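Long-range contacts in germination protein YpeB (Bacillus megaterium QM B1551, PDB 5BOI), which takes part in the germination of bacillus spores, probably as an inhibitory protein, and is represented here by its C-terminal PepSY-containing part: residues 27-32 against 47-52; 74-79 against 143-148; 128-133 against 159-164. All blocks are in the same frame, centred on the assembly; numbering follows the deposited sequence.

Interaction 1: 27-32 against 47-52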
ATOM      1  N   GLY A  27       8.857  -7.741 -24.244  1.00116.29           N
ATOM      2  CA  GLY A  27       8.068  -8.081 -25.416  1.00109.57           C
ATOM      3  C   GLY A  27       8.041  -9.528 -25.875  1.00104.41           C
ATOM      4  O   GLY A  27       7.316  -9.855 -26.814  1.00106.25           O
ATOM      5  N   ASN A  28       8.818 -10.396 -25.238  1.00102.47           N
ATOM      6  CA  ASN A  28       8.798 -11.810 -25.608  1.00108.17           C
ATOM      7  C   ASN A  28       7.766 -12.601 -24.805  1.00104.05           C
ATOM      8  O   ASN A  28       7.607 -13.807 -24.999  1.00106.77           O
ATOM      9  CB  ASN A  28      10.190 -12.439 -25.447  1.00115.63           C
ATOM     10  CG  ASN A  28      10.767 -12.264 -24.048  1.00119.46           C
ATOM     11  OD1 ASN A  28      10.046 -12.281 -23.050  1.00121.23           O
ATOM     12  ND2 ASN A  28      12.085 -12.109 -23.974  1.00119.79           N
ATOM     13  N   GLU A  29       7.066 -11.908 -23.910  1.00 89.91           N
ATOM     14  CA  GLU A  29       6.100 -12.546 -23.024  1.00 79.39           C
ATOM     15  C   GLU A  29       4.747 -12.759 -23.691  1.00 85.50           C
ATOM     16  O   GLU A  29       4.156 -11.826 -24.232  1.00 82.02           O
ATOM     17  CB  GLU A  29       5.905 -11.716 -21.754  1.00 69.95           C
ATOM     18  CG  GLU A  29       7.156 -11.521 -20.919  1.00 69.06           C
ATOM     19  CD  GLU A  29       7.937 -10.283 -21.318  1.00 77.09           C
ATOM     20  OE1 GLU A  29       7.470  -9.549 -22.217  1.00 83.67           O
ATOM     21  OE2 GLU A  29       9.009 -10.040 -20.724  1.00 76.79           O
ATOM     22  N   GLN A  30       4.259 -13.994 -23.644  1.00 98.81           N
ATOM     23  CA  GLN A  30       2.889 -14.276 -24.045  1.00105.64           C
ATOM     24  C   GLN A  30       1.959 -13.820 -22.920  1.00101.70           C
ATOM     25  O   GLN A  30       2.264 -14.015 -21.743  1.00 99.69           O
ATOM     26  CB  GLN A  30       2.692 -15.768 -24.343  1.00109.50           C
ATOM     27  CG  GLN A  30       1.231 -16.214 -24.288  1.00110.32           C
ATOM     28  CD  GLN A  30       1.055 -17.663 -23.868  1.00108.23           C
ATOM     29  OE1 GLN A  30       1.751 -18.556 -24.354  1.00110.23           O
ATOM     30  NE2 GLN A  30       0.118 -17.901 -22.954  1.00101.73           N
ATOM     31  N   ILE A  31       0.836 -13.204 -23.275  1.00 93.03           N
ATOM     32  CA  ILE A  31      -0.128 -12.767 -22.272  1.00 82.52           C
ATOM     33  C   ILE A  31      -1.524 -13.341 -22.523  1.00 86.83           C
ATOM     34  O   ILE A  31      -2.186 -12.987 -23.496  1.00 94.95           O
ATOM     35  CB  ILE A  31      -0.221 -11.229 -22.219  1.00 77.77           C
ATOM     36  CG1 ILE A  31       1.179 -10.609 -22.141  1.00 73.03           C
ATOM     37  CG2 ILE A  31      -1.103 -10.782 -21.049  1.00 71.87           C
ATOM     38  CD1 ILE A  31       1.183  -9.096 -22.009  1.00 67.19           C
ATOM     39  N   HIS A  32      -1.954 -14.238 -21.638  1.00 80.34           N
ATOM     40  CA  HIS A  32      -3.300 -14.808 -21.669  1.00 79.61           C
ATOM     41  C   HIS A  32      -4.249 -13.917 -20.871  1.00 81.76           C
ATOM     42  O   HIS A  32      -4.072 -13.734 -19.664  1.00 78.82           O
ATOM     43  CB  HIS A  32      -3.289 -16.239 -21.107  1.00 71.15           C
ATOM     44  CG  HIS A  32      -4.652 -16.826 -20.886  1.00 70.82           C
ATOM     45  ND1 HIS A  32      -5.425 -17.328 -21.910  1.00 73.96           N
ATOM     46  CD2 HIS A  32      -5.369 -17.006 -19.751  1.00 67.46           C
ATOM     47  CE1 HIS A  32      -6.564 -17.786 -21.418  1.00 70.45           C
ATOM     48  NE2 HIS A  32      -6.555 -17.601 -20.109  1.00 67.86           N
ATOM     49  N   LEU A  47      -5.128 -11.134 -16.268  1.00 54.86           N
ATOM     50  CA  LEU A  47      -4.045 -11.485 -17.173  1.00 63.05           C
ATOM     51  C   LEU A  47      -3.124 -12.524 -16.556  1.00 63.54           C
ATOM     52  O   LEU A  47      -2.854 -12.492 -15.351  1.00 48.24           O
ATOM     53  CB  LEU A  47      -3.233 -10.246 -17.558  1.00 56.00           C
ATOM     54  CG  LEU A  47      -3.844  -9.229 -18.525  1.00 58.06           C
ATOM     55  CD1 LEU A  47      -5.110  -8.595 -17.968  1.00 55.96           C
ATOM     56  CD2 LEU A  47      -2.824  -8.157 -18.837  1.00 55.90           C
ATOM     57  N   THR A  48      -2.656 -13.448 -17.390  1.00 62.05           N
ATOM     58  CA  THR A  48      -1.630 -14.404 -16.994  1.00 62.80           C
ATOM     59  C   THR A  48      -0.448 -14.269 -17.945  1.00 64.54           C
ATOM     60  O   THR A  48      -0.481 -14.775 -19.063  1.00 69.45           O
ATOM     61  CB  THR A  48      -2.144 -15.862 -17.011  1.00 62.96           C
ATOM     62  OG1 THR A  48      -3.289 -15.984 -16.159  1.00 64.06           O
ATOM     63  CG2 THR A  48      -1.062 -16.812 -16.520  1.00 57.48           C
ATOM     64  N   ILE A  49       0.588 -13.570 -17.496  1.00 52.97           N
ATOM     65  CA  ILE A  49       1.763 -13.321 -18.317  1.00 51.66           C
ATOM     66  C   ILE A  49       2.827 -14.393 -18.084  1.00 60.20           C
ATOM     67  O   ILE A  49       3.224 -14.651 -16.951  1.00 62.67           O
ATOM     68  CB  ILE A  49       2.355 -11.934 -18.024  1.00 56.28           C
ATOM     69  CG1 ILE A  49       1.312 -10.850 -18.296  1.00 61.83           C
ATOM     70  CG2 ILE A  49       3.603 -11.697 -18.852  1.00 60.21           C
ATOM     71  CD1 ILE A  49       0.995  -9.996 -17.092  1.00 64.21           C
ATOM     72  N   THR A  50       3.288 -15.021 -19.160  1.00 63.09           N
ATOM     73  CA  THR A  50       4.232 -16.122 -19.036  1.00 57.15           C
ATOM     74  C   THR A  50       5.588 -15.777 -19.651  1.00 57.54           C
ATOM     75  O   THR A  50       5.664 -15.376 -20.809  1.00 60.00           O
ATOM     76  CB  THR A  50       3.691 -17.401 -19.712  1.00 69.70           C
ATOM     77  OG1 THR A  50       3.349 -17.111 -21.073  1.00 79.74           O
ATOM     78  CG2 THR A  50       2.448 -17.901 -18.998  1.00 63.72           C
ATOM     79  N   ASP A  51       6.648 -15.915 -18.865  1.00 63.44           N
ATOM     80  CA  ASP A  51       8.004 -15.872 -19.397  1.00 78.13           C
ATOM     81  C   ASP A  51       8.163 -17.095 -20.303  1.00 88.97           C
ATOM     82  O   ASP A  51       7.670 -18.172 -19.970  1.00 88.13           O
ATOM     83  CB  ASP A  51       9.028 -15.875 -18.250  1.00 80.93           C
ATOM     84  CG  ASP A  51      10.460 -15.625 -18.713  1.00 87.91           C
ATOM     85  OD1 ASP A  51      10.755 -15.731 -19.918  1.00 89.42           O
ATOM     86  OD2 ASP A  51      11.311 -15.333 -17.848  1.00 89.80           O
ATOM     87  N   PRO A  52       8.790 -16.926 -21.479  1.00 97.50           N
ATOM     88  CA  PRO A  52       9.154 -18.120 -22.250  1.00107.33           C
ATOM     89  C   PRO A  52      10.447 -18.780 -21.756  1.00112.50           C
ATOM     90  O   PRO A  52      10.516 -20.010 -21.735  1.00120.43           O
ATOM     91  CB  PRO A  52       9.324 -17.582 -23.675  1.00104.89           C
ATOM     92  CG  PRO A  52       9.632 -16.142 -23.501  1.00100.60           C
ATOM     93  CD  PRO A  52       8.854 -15.703 -22.296  1.00 98.75           C
TER
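The imidazole of His32 meets Thr48 at its edge, with OG1 near the ring plane and 4.3 Å from CD2 of His32. The backbones of these two residues form a hydrogen-bonded antiparallel pair. Thr48 N reaches His32 O at 2.7 Å, and His32 N returns a bond to Thr48 O. At the next hydrogen-bonded pair, Gln30 with Thr50, Gln30 O takes a nearly straight bond from Thr50 N (3.0 Å, 173°). Because OG1 of Thr50 sits between its own backbone N and carbonyl carbon (chi1 55°), the hydroxyl turns to the same oxygen for a second, weak bond at 3.3 Å. The CA-H of Ile49 also points to Gln30 O.

Ile31 and Ile49, the non-hydrogen-bonded pair between, send their side chains to the other face. They lie side by side, CG2 of Ile31 touching CG1 of Ile49 at 3.7 Å and CD2 of Leu47 at 3.8 Å. Helix 12-22 backs this face through Arg20 and Ala19. The strands 30-35 and 44-50 thus form a two-faced beta hairpin: backbone bonds fix the register, aliphatic carbons seal the helix side, and polar groups line the more exposed one.

Interaction 2: 74-79 against 143-148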
ATOM      1  N   GLU A  74       3.672 -11.846  -9.127  1.00 43.32           N
ATOM      2  CA  GLU A  74       4.639 -12.670  -9.838  1.00 42.84           C
ATOM      3  C   GLU A  74       4.929 -13.849  -8.939  1.00 48.04           C
ATOM      4  O   GLU A  74       5.541 -13.678  -7.886  1.00 45.18           O
ATOM      5  CB  GLU A  74       5.931 -11.907 -10.148  1.00 41.96           C
ATOM      6  CG  GLU A  74       5.742 -10.609 -10.928  1.00 50.34           C
ATOM      7  CD  GLU A  74       7.064 -10.009 -11.394  1.00 69.42           C
ATOM      8  OE1 GLU A  74       8.098 -10.719 -11.346  1.00 72.41           O
ATOM      9  OE2 GLU A  74       7.068  -8.824 -11.804  1.00 66.94           O
ATOM     10  N   ASP A  75       4.483 -15.035  -9.343  1.00 53.74           N
ATOM     11  CA  ASP A  75       4.587 -16.220  -8.494  1.00 58.56           C
ATOM     12  C   ASP A  75       5.982 -16.831  -8.569  1.00 51.62           C
ATOM     13  O   ASP A  75       6.218 -17.802  -9.294  1.00 47.73           O
ATOM     14  CB  ASP A  75       3.530 -17.250  -8.881  1.00 62.13           C
ATOM     15  CG  ASP A  75       3.447 -18.394  -7.893  1.00 57.99           C
ATOM     16  OD1 ASP A  75       3.764 -18.182  -6.703  1.00 62.29           O
ATOM     17  OD2 ASP A  75       3.066 -19.502  -8.312  1.00 64.54           O
ATOM     18  N   ARG A  76       6.893 -16.256  -7.794  1.00 50.11           N
ATOM     19  CA  ARG A  76       8.317 -16.531  -7.911  1.00 48.70           C
ATOM     20  C   ARG A  76       8.982 -16.522  -6.538  1.00 43.96           C
ATOM     21  O   ARG A  76       8.789 -15.592  -5.756  1.00 50.04           O
ATOM     22  CB  ARG A  76       8.972 -15.494  -8.830  1.00 58.91           C
ATOM     23  CG  ARG A  76      10.401 -15.808  -9.227  1.00 66.41           C
ATOM     24  CD  ARG A  76      10.906 -14.849 -10.307  1.00 70.19           C
ATOM     25  NE  ARG A  76      11.424 -13.589  -9.774  1.00 70.10           N
ATOM     26  CZ  ARG A  76      10.789 -12.422  -9.842  1.00 69.87           C
ATOM     27  NH1 ARG A  76      11.354 -11.332  -9.336  1.00 61.60           N
ATOM     28  NH2 ARG A  76       9.598 -12.338 -10.420  1.00 70.71           N
ATOM     29  N   ASP A  77       9.767 -17.554  -6.246  1.00 33.49           N
ATOM     30  CA  ASP A  77      10.499 -17.621  -4.987  1.00 40.31           C
ATOM     31  C   ASP A  77      11.899 -17.015  -5.135  1.00 37.81           C
ATOM     32  O   ASP A  77      12.623 -17.337  -6.085  1.00 45.61           O
ATOM     33  CB  ASP A  77      10.591 -19.068  -4.504  1.00 46.60           C
ATOM     34  CG  ASP A  77      11.177 -19.180  -3.116  1.00 50.81           C
ATOM     35  OD1 ASP A  77      10.520 -18.738  -2.146  1.00 55.21           O
ATOM     36  OD2 ASP A  77      12.302 -19.697  -2.995  1.00 49.52           O
ATOM     37  N   ILE A  78      12.279 -16.163  -4.186  1.00 32.73           N
ATOM     38  CA  ILE A  78      13.524 -15.377  -4.271  1.00 27.29           C
ATOM     39  C   ILE A  78      14.692 -16.075  -3.551  1.00 28.38           C
ATOM     40  O   ILE A  78      14.627 -16.327  -2.346  1.00 22.92           O
ATOM     41  CB  ILE A  78      13.315 -13.962  -3.687  1.00 31.06           C
ATOM     42  CG1 ILE A  78      12.083 -13.288  -4.317  1.00 33.14           C
ATOM     43  CG2 ILE A  78      14.571 -13.122  -3.826  1.00 29.12           C
ATOM     44  CD1 ILE A  78      12.137 -13.197  -5.863  1.00 31.51           C
ATOM     45  N   LYS A  79      15.766 -16.391  -4.287  1.00 26.79           N
ATOM     46  CA  LYS A  79      16.801 -17.266  -3.753  1.00 24.95           C
ATOM     47  C   LYS A  79      17.868 -16.567  -2.938  1.00 26.54           C
ATOM     48  O   LYS A  79      18.522 -17.200  -2.128  1.00 22.72           O
ATOM     49  CB  LYS A  79      17.460 -18.047  -4.903  1.00 26.75           C
ATOM     50  CG  LYS A  79      16.442 -18.752  -5.800  1.00 31.03           C
ATOM     51  CD  LYS A  79      15.611 -19.768  -5.007  1.00 33.86           C
ATOM     52  CE  LYS A  79      14.434 -20.252  -5.839  1.00 42.39           C
ATOM     53  NZ  LYS A  79      13.426 -21.002  -5.026  1.00 53.49           N
ATOM     54  N   ASP A 143      16.981  -8.342  -6.569  1.00 41.05           N
ATOM     55  CA  ASP A 143      17.217  -7.329  -7.602  1.00 41.46           C
ATOM     56  C   ASP A 143      16.385  -6.061  -7.457  1.00 49.25           C
ATOM     57  O   ASP A 143      16.513  -5.149  -8.279  1.00 45.68           O
ATOM     58  CB  ASP A 143      16.972  -7.912  -8.999  1.00 42.84           C
ATOM     59  CG  ASP A 143      15.589  -8.541  -9.159  1.00 42.25           C
ATOM     60  OD1 ASP A 143      14.669  -8.273  -8.352  1.00 42.35           O
ATOM     61  OD2 ASP A 143      15.424  -9.329 -10.117  1.00 53.11           O
ATOM     62  N   GLY A 144      15.534  -5.989  -6.434  1.00 36.42           N
ATOM     63  CA  GLY A 144      14.763  -4.782  -6.216  1.00 42.68           C
ATOM     64  C   GLY A 144      13.532  -4.685  -7.096  1.00 44.69           C
ATOM     65  O   GLY A 144      12.840  -3.664  -7.090  1.00 40.95           O
ATOM     66  N   SER A 145      13.235  -5.748  -7.833  1.00 36.35           N
ATOM     67  CA  SER A 145      12.064  -5.754  -8.709  1.00 37.16           C
ATOM     68  C   SER A 145      10.774  -5.926  -7.921  1.00 36.82           C
ATOM     69  O   SER A 145      10.763  -6.533  -6.841  1.00 34.67           O
ATOM     70  CB  SER A 145      12.161  -6.869  -9.764  1.00 39.34           C
ATOM     71  OG  SER A 145      12.347  -8.148  -9.168  1.00 44.15           O
ATOM     72  N   VAL A 146       9.691  -5.394  -8.483  1.00 34.19           N
ATOM     73  CA  VAL A 146       8.350  -5.577  -7.944  1.00 37.30           C
ATOM     74  C   VAL A 146       7.887  -7.007  -8.222  1.00 40.63           C
ATOM     75  O   VAL A 146       8.009  -7.491  -9.344  1.00 42.88           O
ATOM     76  CB  VAL A 146       7.356  -4.565  -8.557  1.00 41.34           C
ATOM     77  CG1 VAL A 146       5.952  -4.781  -8.006  1.00 36.61           C
ATOM     78  CG2 VAL A 146       7.803  -3.134  -8.260  1.00 44.44           C
ATOM     79  N   ILE A 147       7.390  -7.694  -7.200  1.00 32.58           N
ATOM     80  CA  ILE A 147       6.825  -9.025  -7.408  1.00 33.27           C
ATOM     81  C   ILE A 147       5.386  -9.160  -6.916  1.00 36.18           C
ATOM     82  O   ILE A 147       4.731 -10.171  -7.156  1.00 40.03           O
ATOM     83  CB  ILE A 147       7.688 -10.093  -6.735  1.00 43.80           C
ATOM     84  CG1 ILE A 147       7.779  -9.865  -5.232  1.00 44.26           C
ATOM     85  CG2 ILE A 147       9.081 -10.097  -7.354  1.00 46.50           C
ATOM     86  CD1 ILE A 147       8.852 -10.745  -4.572  1.00 48.03           C
ATOM     87  N   GLY A 148       4.897  -8.145  -6.212  1.00 35.37           N
ATOM     88  CA  GLY A 148       3.513  -8.136  -5.798  1.00 29.29           C
ATOM     89  C   GLY A 148       3.063  -6.694  -5.653  1.00 32.85           C
ATOM     90  O   GLY A 148       3.881  -5.824  -5.335  1.00 29.88           O
TER
HETATM   91  O   HOH W   1      14.385 -11.562  -8.123  1.00 41.51           O
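Glu74 N donates to Ile147 O at 2.8 Å in a nearly straight bond (172°). It is here that strand 69-74 meets strand 146-150, an antiparallel pairing that connects the meander of strands 30-35, 44-50, 57-63 and 69-74 with the strands that follow helix 85-98 and is consistent with a join between two PepSY-like halves. On its other edge, the second strand carries a classic beta bulge, in which Ile147 and Gly148 both face Lys138.

Past this bond the chain 74-79 leaves the strand, and side chains take over. The carboxylate of Glu74 passes along the backbone of Val146 and Ile147. Its OE2 comes to 3.0 Å from Val146 O, a meeting of two acceptors and not a bond, and the positive charge of Arg76 probably offsets the repulsion. NH2 of Arg76 forms a salt bridge with Glu74 OE1, although the modelled separation is too short to be trusted in detail. A bend at chi3 (84°) turns the otherwise extended arginine so that the Glu74 carboxylate carbon lies in the guanidinium plane at its edge. Ser145 OG lies near the same plane, 3.3 Å from NH1 of Arg76. CG2 of Ile147 comes obliquely to the guanidinium, also 3.3 Å from NH1 of Arg76.

Water 1, also in that plane, accepts from Arg76 NH1 at 3.3 Å and donates weakly to Asp143 OD2. The other oxygen of this aspartate accepts from Ser145 N at 2.9 Å, closing an Asx turn that ties the tight bend at Gly144 to the start of the strand. Met115 and Ser140 flank the apolar end of the contact. There Ile78 and Ile147 reach toward each other tip to tip, CG1 of Ile78 standing 4.1 Å from CD1 of Ile147.

Interaction 3: 128-133 against 159-164; sequences VRIYPD and RTRDIP
Ile130 to Asp133 form a type I beta turn, and the chain 159-164 runs past it in the reverse direction, CA of Ile130 10.0 Å from CA of Arg161, so side chains alone bridge the two. Arg161, extended from CG to NE, grips Asp133 end-on: NH1 bonds OD1 at 3.0 Å and NH2 bonds OD2 at 2.7 Å. Both oxygens are met on their syn sides, but the carboxylate and guanidinium planes are turned 57° apart and the bonds are correspondingly bent. CG2 of Ile130 lies over the centre of one guanidinium face, 3.7 Å from CZ of Arg161, while CG of the poorly ordered Arg159 covers the other. Glu198 adds a second salt bridge at NH1, and Glu122 brings another negative charge close to Asp133. A leucine in place of Arg161 would probably cost the buried Asp133 this two-pronged salt bridge while Glu122 stays close, and leave Glu198 without its bond to NH1. Farther along, CD1 of Ile163 meets Val128 CG1 and Ile130 CD1, each at 4.1 Å. A bidentate salt bridge flanked by aliphatic carbons thus ties a helix-to-helix connection to a strand corner and to strand 198-208, consistent with a junction between PepSY-type units.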
ATOM      1  N   VAL A 128      -2.903  14.673   6.378  1.00 23.88           N
ATOM      2  CA  VAL A 128      -3.594  13.642   7.178  1.00 22.14           C
ATOM      3  C   VAL A 128      -3.411  12.257   6.517  1.00 26.53           C
ATOM      4  O   VAL A 128      -3.639  12.099   5.310  1.00 24.25           O
ATOM      5  CB  VAL A 128      -5.095  13.952   7.342  1.00 23.81           C
ATOM      6  CG1 VAL A 128      -5.758  12.880   8.227  1.00 24.13           C
ATOM      7  CG2 VAL A 128      -5.309  15.351   7.953  1.00 26.04           C
ATOM      8  N   ARG A 129      -3.001  11.253   7.293  1.00 20.82           N
ATOM      9  CA  ARG A 129      -2.765   9.903   6.753  1.00 21.15           C
ATOM     10  C   ARG A 129      -4.047   9.074   6.784  1.00 30.40           C
ATOM     11  O   ARG A 129      -4.627   8.869   7.850  1.00 28.59           O
ATOM     12  CB  ARG A 129      -1.664   9.199   7.540  1.00 26.93           C
ATOM     13  CG  ARG A 129      -0.305   9.792   7.181  1.00 36.48           C
ATOM     14  CD  ARG A 129       0.833   9.436   8.102  1.00 48.70           C
ATOM     15  NE  ARG A 129       1.955  10.330   7.816  1.00 53.58           N
ATOM     16  CZ  ARG A 129       3.189  10.175   8.280  1.00 64.27           C
ATOM     17  NH1 ARG A 129       3.484   9.149   9.070  1.00 65.65           N
ATOM     18  NH2 ARG A 129       4.129  11.051   7.947  1.00 65.89           N
ATOM     19  N   ILE A 130      -4.485   8.615   5.621  1.00 22.86           N
ATOM     20  CA  ILE A 130      -5.746   7.888   5.519  1.00 24.26           C
ATOM     21  C   ILE A 130      -5.415   6.400   5.423  1.00 22.56           C
ATOM     22  O   ILE A 130      -5.217   5.857   4.331  1.00 25.01           O
ATOM     23  CB  ILE A 130      -6.569   8.308   4.285  1.00 23.63           C
ATOM     24  CG1 ILE A 130      -6.681   9.831   4.162  1.00 26.53           C
ATOM     25  CG2 ILE A 130      -7.919   7.634   4.283  1.00 28.24           C
ATOM     26  CD1 ILE A 130      -7.392  10.497   5.308  1.00 31.81           C
ATOM     27  N   TYR A 131      -5.319   5.753   6.572  1.00 23.23           N
ATOM     28  CA  TYR A 131      -4.888   4.358   6.595  1.00 27.05           C
ATOM     29  C   TYR A 131      -5.774   3.360   5.814  1.00 28.58           C
ATOM     30  O   TYR A 131      -5.235   2.411   5.249  1.00 29.54           O
ATOM     31  CB  TYR A 131      -4.698   3.908   8.052  1.00 28.87           C
ATOM     32  CG  TYR A 131      -3.356   4.367   8.585  1.00 20.24           C
ATOM     33  CD1 TYR A 131      -3.187   5.652   9.081  1.00 24.00           C
ATOM     34  CD2 TYR A 131      -2.265   3.515   8.588  1.00 29.12           C
ATOM     35  CE1 TYR A 131      -1.959   6.077   9.547  1.00 25.98           C
ATOM     36  CE2 TYR A 131      -1.047   3.918   9.055  1.00 26.19           C
ATOM     37  CZ  TYR A 131      -0.884   5.182   9.514  1.00 25.91           C
ATOM     38  OH  TYR A 131       0.358   5.553   9.964  1.00 30.62           O
ATOM     39  N   PRO A 132      -7.108   3.572   5.742  1.00 28.82           N
ATOM     40  CA  PRO A 132      -7.925   2.675   4.901  1.00 31.92           C
ATOM     41  C   PRO A 132      -7.563   2.690   3.408  1.00 37.58           C
ATOM     42  O   PRO A 132      -7.777   1.697   2.713  1.00 34.69           O
ATOM     43  CB  PRO A 132      -9.345   3.217   5.096  1.00 38.41           C
ATOM     44  CG  PRO A 132      -9.315   3.869   6.448  1.00 37.97           C
ATOM     45  CD  PRO A 132      -7.955   4.478   6.549  1.00 30.72           C
ATOM     46  N   ASP A 133      -7.025   3.805   2.933  1.00 31.28           N
ATOM     47  CA  ASP A 133      -6.724   3.993   1.514  1.00 31.42           C
ATOM     48  C   ASP A 133      -5.279   3.578   1.224  1.00 31.70           C
ATOM     49  O   ASP A 133      -4.373   4.422   1.120  1.00 27.30           O
ATOM     50  CB  ASP A 133      -6.970   5.451   1.117  1.00 31.96           C
ATOM     51  CG  ASP A 133      -8.446   5.845   1.239  1.00 39.37           C
ATOM     52  OD1 ASP A 133      -9.219   5.077   1.856  1.00 40.13           O
ATOM     53  OD2 ASP A 133      -8.834   6.915   0.734  1.00 39.75           O
ATOM     54  N   ARG A 159     -12.410   8.026  -1.301  1.00 89.92           N
ATOM     55  CA  ARG A 159     -13.506   8.956  -1.503  1.00 93.89           C
ATOM     56  C   ARG A 159     -13.086  10.313  -0.962  1.00 95.95           C
ATOM     57  O   ARG A 159     -12.244  10.393  -0.066  1.00 97.84           O
ATOM     58  CB  ARG A 159     -14.775   8.471  -0.803  1.00 93.43           C
ATOM     59  CG  ARG A 159     -14.711   8.592   0.708  1.00 93.18           C
ATOM     60  CD  ARG A 159     -15.986   8.111   1.369  1.00 96.87           C
ATOM     61  NE  ARG A 159     -16.106   8.633   2.727  1.00 97.06           N
ATOM     62  CZ  ARG A 159     -15.593   8.044   3.801  1.00 96.00           C
ATOM     63  NH1 ARG A 159     -15.749   8.593   4.999  1.00 94.39           N
ATOM     64  NH2 ARG A 159     -14.924   6.905   3.677  1.00 95.87           N
ATOM     65  N   THR A 160     -13.654  11.380  -1.507  1.00 96.28           N
ATOM     66  CA  THR A 160     -13.414  12.696  -0.941  1.00 91.36           C
ATOM     67  C   THR A 160     -14.141  12.782   0.405  1.00 81.45           C
ATOM     68  O   THR A 160     -15.358  12.601   0.505  1.00 88.81           O
ATOM     69  CB  THR A 160     -13.846  13.837  -1.899  1.00 84.84           C
ATOM     70  OG1 THR A 160     -13.613  15.106  -1.274  1.00 83.72           O
ATOM     71  CG2 THR A 160     -15.311  13.714  -2.309  1.00 86.12           C
ATOM     72  N   ARG A 161     -13.358  13.007   1.451  1.00 61.10           N
ATOM     73  CA  ARG A 161     -13.879  13.098   2.800  1.00 60.31           C
ATOM     74  C   ARG A 161     -13.765  14.548   3.251  1.00 65.48           C
ATOM     75  O   ARG A 161     -12.850  15.260   2.827  1.00 64.32           O
ATOM     76  CB  ARG A 161     -13.092  12.189   3.750  1.00 62.88           C
ATOM     77  CG  ARG A 161     -13.001  10.714   3.341  1.00 57.89           C
ATOM     78  CD  ARG A 161     -11.785  10.048   3.995  1.00 50.40           C
ATOM     79  NE  ARG A 161     -11.860   8.584   4.005  1.00 48.91           N
ATOM     80  CZ  ARG A 161     -11.410   7.800   3.029  1.00 51.79           C
ATOM     81  NH1 ARG A 161     -11.515   6.478   3.131  1.00 52.98           N
ATOM     82  NH2 ARG A 161     -10.849   8.338   1.948  1.00 46.16           N
ATOM     83  N   ASP A 162     -14.673  15.006   4.105  1.00 70.33           N
ATOM     84  CA  ASP A 162     -14.437  16.291   4.757  1.00 79.15           C
ATOM     85  C   ASP A 162     -14.103  15.972   6.204  1.00 78.73           C
ATOM     86  O   ASP A 162     -14.971  15.626   6.994  1.00 88.91           O
ATOM     87  CB  ASP A 162     -15.628  17.251   4.652  1.00 85.40           C
ATOM     88  CG  ASP A 162     -15.481  18.463   5.570  1.00 92.85           C
ATOM     89  OD1 ASP A 162     -14.565  19.287   5.333  1.00 94.34           O
ATOM     90  OD2 ASP A 162     -16.301  18.632   6.494  1.00 98.68           O
ATOM     91  N   ILE A 163     -12.824  16.091   6.535  1.00 58.11           N
ATOM     92  CA  ILE A 163     -12.289  15.666   7.819  1.00 50.09           C
ATOM     93  C   ILE A 163     -12.574  16.688   8.915  1.00 54.97           C
ATOM     94  O   ILE A 163     -12.318  17.882   8.732  1.00 50.76           O
ATOM     95  CB  ILE A 163     -10.776  15.402   7.685  1.00 47.90           C
ATOM     96  CG1 ILE A 163     -10.563  14.298   6.643  1.00 51.83           C
ATOM     97  CG2 ILE A 163     -10.139  15.062   9.025  1.00 44.97           C
ATOM     98  CD1 ILE A 163      -9.153  14.128   6.209  1.00 41.89           C
ATOM     99  N   PRO A 164     -13.127  16.220  10.056  1.00 51.03           N
ATOM    100  CA  PRO A 164     -13.541  17.111  11.144  1.00 55.44           C
ATOM    101  C   PRO A 164     -12.350  17.698  11.888  1.00 48.92           C
ATOM    102  O   PRO A 164     -11.230  17.192  11.780  1.00 39.83           O
ATOM    103  CB  PRO A 164     -14.349  16.189  12.063  1.00 57.02           C
ATOM    104  CG  PRO A 164     -13.739  14.850  11.849  1.00 64.74           C
ATOM    105  CD  PRO A 164     -13.376  14.804  10.386  1.00 56.81           C
TER

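In the fold
Interactions 1 and 2 lie on the same side of the chain's centre, their own centres 16 Å apart and their nearest atoms about 8 Å; strands 57-63 and 69-74 carry the pairing from one to the other. Interaction 3 sits on the opposite side, its centre 38 Å from that of interaction 1 and 32 Å from that of interaction 2. Along the sequence, interaction 1 closes before the others open, whereas the segments of interactions 2 and 3 alternate, with strand 134-140 linking residues 128-133 to 143-148. No two of the contacts touch. A sulfate ion, probably from crystallisation, lies about 4 Å from the Val128 side chain in interaction 3.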